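Hypothetical protein (Staphylococcus aureus subsp. aureus, PDB 2IL5) is of unknown function but belongs to the Activator of Hsp90 ATPase homolog 1-like family, whose Bet v 1-like fold suggests that it may bind a hydrophobic ligand. Local coordinates at residues Glu17-Tyr22 against Gln119-Tyr124; Asn50-Ala55 against Arg64-Gln69. All blocks are in the same frame, centred on the assembly; numbering follows the deposited sequence.

Contact 1. Residues Glu17-Tyr22 against Gln119-Tyr124; sequences EIEKLY and QMLFYY
The first strand of the Bet v 1-like sheet pairs here with the last, Ile-18 and Lys-20 facing Phe-122 and Met-120 in antiparallel hydrogen-bonded pairs. Each pair closes a two-bond ring; Ile-18 N reaches Phe-122 O at 2.8 Å, and Met-120 N reaches Lys-20 O at 2.7 Å, nearly straight at 175°. On the face of Ile-18 and Phe-122, CB of the isoleucine meets ring atom CD2 of the phenylalanine obliquely at 4.0 Å. Met-120, a selenomethionine, turns at its last torsion (chi3 82°), bringing CE within 3.9 Å of Lys-20 CG, while SE lies at the edge of the Tyr-22 ring. Its flexible, apolar tip touches both the lysine stem and the tyrosine. The other face is more polar: Gln-119 NE2 pairs with Glu-19 OE2, at a modelled 2.5 Å too short to be trusted, with amide and carboxylate planes 42° apart. Beside them Leu-121 CD2 lies 3.6 Å from Glu-19 CG, using the acid's aliphatic stem. The long helix 136-166 packs on the Ile-18 face, where Glu-155 takes the Lys-20 ammonium and Phe-158 meets Phe-122 edge-to-face; strand 104-112 continues the sheet beyond 119-124.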
loop_
_atom_site.group_PDB
_atom_site.type_symbol
_atom_site.label_atom_id
_atom_site.label_comp_id
_atom_site.label_asym_id
_atom_site.label_seq_id
_atom_site.Cartn_x
_atom_site.Cartn_y
_atom_site.Cartn_z
ATOM N N GLU A 17 1.899 10.618 3.548
ATOM C CA GLU A 17 1.056 10.573 4.722
ATOM C C GLU A 17 -0.346 10.814 4.255
ATOM O O GLU A 17 -0.635 11.855 3.682
ATOM C CB GLU A 17 1.478 11.629 5.741
ATOM C CG GLU A 17 2.828 11.311 6.408
ATOM C CD GLU A 17 3.246 12.387 7.364
ATOM O OE1 GLU A 17 3.569 13.498 6.887
ATOM O OE2 GLU A 17 3.248 12.134 8.589
ATOM N N ILE A 18 -1.210 9.835 4.484
ATOM C CA ILE A 18 -2.611 9.939 4.064
ATOM C C ILE A 18 -3.568 9.644 5.223
ATOM O O ILE A 18 -3.412 8.652 5.926
ATOM C CB ILE A 18 -2.940 9.035 2.817
ATOM C CG1 ILE A 18 -2.139 9.500 1.580
ATOM C CG2 ILE A 18 -4.462 9.039 2.553
ATOM C CD1 ILE A 18 -2.335 8.669 0.317
ATOM N N GLU A 19 -4.535 10.535 5.435
ATOM C CA GLU A 19 -5.628 10.295 6.392
ATOM C C GLU A 19 -6.951 10.087 5.648
ATOM O O GLU A 19 -7.338 10.917 4.817
ATOM C CB GLU A 19 -5.775 11.457 7.384
ATOM C CG GLU A 19 -6.996 11.307 8.282
ATOM C CD GLU A 19 -7.180 12.444 9.269
ATOM O OE1 GLU A 19 -6.543 13.508 9.120
ATOM O OE2 GLU A 19 -7.974 12.265 10.207
ATOM N N LYS A 20 -7.623 8.969 5.929
ATOM C CA LYS A 20 -8.995 8.740 5.439
ATOM C C LYS A 20 -9.980 8.506 6.586
ATOM O O LYS A 20 -9.660 7.810 7.549
ATOM C CB LYS A 20 -9.041 7.535 4.514
ATOM C CG LYS A 20 -8.259 7.693 3.229
ATOM C CD LYS A 20 -8.911 8.736 2.371
ATOM C CE LYS A 20 -8.080 9.015 1.151
ATOM N NZ LYS A 20 -8.826 9.965 0.272
ATOM N N LEU A 21 -11.174 9.089 6.458
ATOM C CA LEU A 21 -12.313 8.869 7.386
ATOM C C LEU A 21 -13.428 8.064 6.687
ATOM O O LEU A 21 -13.963 8.480 5.671
ATOM C CB LEU A 21 -12.876 10.201 7.896
ATOM C CG LEU A 21 -11.957 11.125 8.718
ATOM C CD1 LEU A 21 -12.654 12.462 9.003
ATOM C CD2 LEU A 21 -11.518 10.513 10.028
ATOM N N TYR A 22 -13.734 6.885 7.226
ATOM C CA TYR A 22 -14.770 6.026 6.671
ATOM C C TYR A 22 -15.845 5.821 7.700
ATOM O O TYR A 22 -15.580 5.939 8.897
ATOM C CB TYR A 22 -14.197 4.665 6.279
ATOM C CG TYR A 22 -13.100 4.752 5.268
ATOM C CD1 TYR A 22 -11.790 4.339 5.578
ATOM C CD2 TYR A 22 -13.352 5.289 3.998
ATOM C CE1 TYR A 22 -10.773 4.440 4.629
ATOM C CE2 TYR A 22 -12.360 5.391 3.058
ATOM C CZ TYR A 22 -11.063 4.964 3.375
ATOM O OH TYR A 22 -10.096 5.073 2.405
ATOM N N GLN A 119 -11.038 6.130 11.519
ATOM C CA GLN A 119 -9.961 6.959 10.993
ATOM C C GLN A 119 -8.768 6.101 10.580
ATOM O O GLN A 119 -8.197 5.361 11.383
ATOM C CB GLN A 119 -9.499 7.956 12.043
ATOM C CG GLN A 119 -8.452 8.916 11.560
ATOM C CD GLN A 119 -7.948 9.808 12.664
ATOM O OE1 GLN A 119 -7.938 9.420 13.830
ATOM N NE2 GLN A 119 -7.513 11.011 12.307
HETATM N N MSE A 120 -8.372 6.216 9.319
HETATM C CA MSE A 120 -7.260 5.449 8.826
HETATM C C MSE A 120 -6.123 6.389 8.530
HETATM O O MSE A 120 -6.252 7.290 7.703
HETATM C CB MSE A 120 -7.646 4.652 7.594
HETATM C CG MSE A 120 -6.532 3.741 7.078
HETATM SE SE MSE A 120 -6.953 2.912 5.353
HETATM C CE MSE A 120 -6.495 4.320 4.125
ATOM N N LEU A 121 -5.010 6.148 9.236
ATOM C CA LEU A 121 -3.781 6.903 9.099
ATOM C C LEU A 121 -2.666 6.042 8.444
ATOM O O LEU A 121 -2.151 5.053 9.008
ATOM C CB LEU A 121 -3.359 7.501 10.438
ATOM C CG LEU A 121 -4.424 8.365 11.143
ATOM C CD1 LEU A 121 -4.072 8.609 12.611
ATOM C CD2 LEU A 121 -4.617 9.688 10.389
ATOM N N PHE A 122 -2.338 6.446 7.224
ATOM C CA PHE A 122 -1.429 5.703 6.375
ATOM C C PHE A 122 -0.111 6.448 6.238
ATOM O O PHE A 122 -0.101 7.629 5.886
ATOM C CB PHE A 122 -2.108 5.442 4.989
ATOM C CG PHE A 122 -1.153 4.917 3.904
ATOM C CD1 PHE A 122 -0.894 3.549 3.783
ATOM C CD2 PHE A 122 -0.551 5.810 2.973
ATOM C CE1 PHE A 122 -0.070 3.084 2.763
ATOM C CE2 PHE A 122 0.294 5.366 1.958
ATOM C CZ PHE A 122 0.525 4.006 1.830
ATOM N N TYR A 123 0.990 5.747 6.488
ATOM C CA TYR A 123 2.332 6.293 6.275
ATOM C C TYR A 123 3.106 5.397 5.312
ATOM O O TYR A 123 3.057 4.202 5.459
ATOM C CB TYR A 123 3.081 6.352 7.615
ATOM C CG TYR A 123 4.569 6.599 7.467
ATOM C CD1 TYR A 123 5.065 7.878 7.281
ATOM C CD2 TYR A 123 5.487 5.539 7.517
ATOM C CE1 TYR A 123 6.470 8.127 7.175
ATOM C CE2 TYR A 123 6.859 5.768 7.424
ATOM C CZ TYR A 123 7.347 7.084 7.250
ATOM O OH TYR A 123 8.703 7.323 7.105
ATOM N N TYR A 124 3.828 5.974 4.362
ATOM C CA TYR A 124 4.635 5.222 3.432
ATOM C C TYR A 124 5.986 5.889 3.255
ATOM O O TYR A 124 6.059 7.119 3.116
ATOM C CB TYR A 124 3.910 5.156 2.104
ATOM C CG TYR A 124 4.676 4.693 0.864
ATOM C CD1 TYR A 124 4.812 3.333 0.553
ATOM C CD2 TYR A 124 5.202 5.638 -0.044
ATOM C CE1 TYR A 124 5.448 2.907 -0.634
ATOM C CE2 TYR A 124 5.876 5.237 -1.214
ATOM C CZ TYR A 124 5.979 3.886 -1.515
ATOM O OH TYR A 124 6.648 3.526 -2.678
#

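Contact 2. Residues Asn50-Ala55 against Arg64-Gln69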
loop_
_atom_site.group_PDB
_atom_site.type_symbol
_atom_site.label_atom_id
_atom_site.label_comp_id
_atom_site.label_asym_id
_atom_site.label_seq_id
_atom_site.Cartn_x
_atom_site.Cartn_y
_atom_site.Cartn_z
ATOM N N ASN A 50 -5.703 -9.318 -11.648
ATOM C CA ASN A 50 -4.921 -10.223 -10.810
ATOM C C ASN A 50 -4.648 -11.582 -11.463
ATOM O O ASN A 50 -5.577 -12.254 -11.946
ATOM C CB ASN A 50 -5.536 -10.404 -9.435
ATOM C CG ASN A 50 -4.578 -11.065 -8.463
ATOM O OD1 ASN A 50 -4.876 -12.144 -7.945
ATOM N ND2 ASN A 50 -3.402 -10.429 -8.217
ATOM N N LYS A 51 -3.369 -11.965 -11.456
ATOM C CA LYS A 51 -2.890 -13.223 -12.020
ATOM C C LYS A 51 -2.690 -14.251 -10.923
ATOM O O LYS A 51 -3.215 -15.358 -10.986
ATOM C CB LYS A 51 -1.545 -13.002 -12.690
ATOM C CG LYS A 51 -1.574 -12.528 -14.078
ATOM C CD LYS A 51 -0.265 -12.883 -14.742
ATOM C CE LYS A 51 -0.264 -14.336 -15.256
ATOM N NZ LYS A 51 -1.291 -14.603 -16.338
ATOM N N GLU A 52 -1.875 -13.881 -9.938
ATOM C CA GLU A 52 -1.700 -14.662 -8.713
ATOM C C GLU A 52 -1.722 -13.726 -7.530
ATOM O O GLU A 52 -1.203 -12.608 -7.594
ATOM C CB GLU A 52 -0.348 -15.380 -8.660
ATOM C CG GLU A 52 0.042 -16.268 -9.824
ATOM C CD GLU A 52 1.495 -16.765 -9.688
ATOM O OE1 GLU A 52 1.983 -16.908 -8.537
ATOM O OE2 GLU A 52 2.142 -17.001 -10.737
ATOM N N ILE A 53 -2.296 -14.215 -6.435
ATOM C CA ILE A 53 -2.054 -13.669 -5.106
ATOM C C ILE A 53 -1.872 -14.800 -4.072
ATOM O O ILE A 53 -2.727 -15.679 -3.923
ATOM C CB ILE A 53 -3.171 -12.670 -4.678
ATOM C CG1 ILE A 53 -2.911 -12.153 -3.251
ATOM C CG2 ILE A 53 -4.574 -13.312 -4.871
ATOM C CD1 ILE A 53 -3.709 -10.962 -2.845
ATOM N N GLU A 54 -0.750 -14.738 -3.353
ATOM C CA GLU A 54 -0.495 -15.537 -2.158
ATOM C C GLU A 54 -0.266 -14.536 -1.048
ATOM O O GLU A 54 0.445 -13.558 -1.240
ATOM C CB GLU A 54 0.775 -16.393 -2.315
ATOM C CG GLU A 54 0.669 -17.559 -3.298
ATOM C CD GLU A 54 2.034 -17.975 -3.883
ATOM O OE1 GLU A 54 2.149 -18.027 -5.133
ATOM O OE2 GLU A 54 2.989 -18.241 -3.114
ATOM N N ALA A 55 -0.891 -14.766 0.101
ATOM C CA ALA A 55 -0.663 -13.956 1.291
ATOM C C ALA A 55 -0.662 -14.869 2.500
ATOM O O ALA A 55 -1.660 -15.565 2.757
ATOM C CB ALA A 55 -1.736 -12.851 1.441
ATOM N N ARG A 64 2.713 -12.361 -2.053
ATOM C CA ARG A 64 3.154 -12.242 -3.434
ATOM C C ARG A 64 1.983 -11.983 -4.401
ATOM O O ARG A 64 1.099 -12.827 -4.563
ATOM C CB ARG A 64 3.932 -13.483 -3.842
ATOM C CG ARG A 64 4.537 -13.357 -5.185
ATOM C CD ARG A 64 5.198 -14.653 -5.603
ATOM N NE ARG A 64 5.970 -14.464 -6.836
ATOM C CZ ARG A 64 5.560 -14.884 -8.021
ATOM N NH1 ARG A 64 6.295 -14.675 -9.103
ATOM N NH2 ARG A 64 4.404 -15.522 -8.120
ATOM N N ILE A 65 1.986 -10.805 -5.020
ATOM C CA ILE A 65 0.935 -10.393 -5.953
ATOM C C ILE A 65 1.536 -10.258 -7.354
ATOM O O ILE A 65 2.556 -9.570 -7.548
ATOM C CB ILE A 65 0.296 -9.055 -5.526
ATOM C CG1 ILE A 65 -0.337 -9.197 -4.134
ATOM C CG2 ILE A 65 -0.681 -8.568 -6.604
ATOM C CD1 ILE A 65 -0.845 -7.916 -3.491
ATOM N N VAL A 66 0.910 -10.957 -8.311
ATOM C CA VAL A 66 1.242 -10.866 -9.738
ATOM C C VAL A 66 0.055 -10.216 -10.481
ATOM O O VAL A 66 -1.059 -10.722 -10.465
ATOM C CB VAL A 66 1.564 -12.255 -10.304
ATOM C CG1 VAL A 66 2.039 -12.165 -11.717
ATOM C CG2 VAL A 66 2.612 -12.956 -9.430
ATOM N N ASP A 67 0.298 -9.062 -11.082
ATOM C CA ASP A 67 -0.746 -8.250 -11.679
ATOM C C ASP A 67 -0.472 -8.113 -13.171
ATOM O O ASP A 67 0.646 -7.736 -13.576
ATOM C CB ASP A 67 -0.805 -6.860 -11.027
ATOM C CG ASP A 67 -2.051 -6.076 -11.437
ATOM O OD1 ASP A 67 -3.183 -6.566 -11.217
ATOM O OD2 ASP A 67 -1.906 -4.968 -11.980
ATOM N N GLN A 68 -1.503 -8.433 -13.966
ATOM C CA GLN A 68 -1.497 -8.301 -15.417
ATOM C C GLN A 68 -1.523 -6.848 -15.910
ATOM O O GLN A 68 -2.463 -6.104 -15.658
ATOM C CB GLN A 68 -2.684 -9.072 -16.004
ATOM C CG GLN A 68 -2.649 -9.267 -17.526
ATOM C CD GLN A 68 -1.487 -10.111 -17.968
ATOM O OE1 GLN A 68 -0.506 -9.601 -18.517
ATOM N NE2 GLN A 68 -1.576 -11.406 -17.713
ATOM N N GLN A 69 -0.473 -6.459 -16.620
ATOM C CA GLN A 69 -0.416 -5.180 -17.324
ATOM C C GLN A 69 -0.583 -5.414 -18.817
ATOM O O GLN A 69 -0.768 -6.543 -19.240
ATOM C CB GLN A 69 0.936 -4.513 -17.049
ATOM C CG GLN A 69 1.238 -4.315 -15.555
ATOM C CD GLN A 69 0.523 -3.097 -15.010
ATOM O OE1 GLN A 69 -0.643 -3.172 -14.594
ATOM N NE2 GLN A 69 1.222 -1.959 -15.001
#
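Strands 50-55 and 64-68 run antiparallel, their directions 173° apart, with a classic beta bulge where Lys-51 and Glu-52 both face Val-66. The carbonyl of Val-66 takes the amide of Lys-51 at 2.8 Å (N to O) and, weakly, that of Glu-52; beyond the bulge, the regular pairing of Glu-54 with Arg-64 resumes. Val-66 spreads its two methyls under the bulge, CG1 lying 3.8 Å from Lys-51 CB and CG2 3.9 Å from Glu-52 CB, so a branched apolar residue serves both neighbours. On the same face Arg-64 extends from CG to NE, with CG anti to the backbone N (chi1 -174°), and this reach carries NH2 to Glu-52 OE1 at 2.8 Å. The carboxylate meets the guanidinium at its edge, their planes 47° apart, in a salt bridge through one oxygen. The other face is apolar at Ile-53 and Ile-65, which lie side by side with CG1 to CG1 at 4.0 Å. Next to them Asn-50 ND2 packs 3.7 Å from Ile-65 CG2 and donates to Glu-52 O from above its carbonyl plane; its stronger hydrogen bond is to Thr-45 OG1. Glu-52 therefore holds the other strand through backbone and side chain alike, its carbonyl receiving Val-66 N and its carboxylate Arg-64; with Glu-54 beyond salt-bridge range and Glu-78 in a weak, long ion pair, the surroundings would probably stabilise the arginine's positive charge.

Contacts 1 and 2 lie at the two opposite edges of one seven-stranded antiparallel sheet. Contact 1 joins the outermost strand 12-22 to 118-128, and contact 2 joins 62-68 to the other outermost strand, 50-55. Their centres are 25 Å apart on opposite sides of the chain's centre, and their nearest atoms about 13 Å. Contact 1 brings together distant parts of the sequence, whereas contact 2 closes a local hairpin lying between them in the chain. In Bet v 1-like folds a pocket often lies between the sheet and the long C-terminal helix, which here packs on contact 1. A bound sodium ion is about 9 Å from the side chain of Ile-65 and about 14 Å from that of Phe-122.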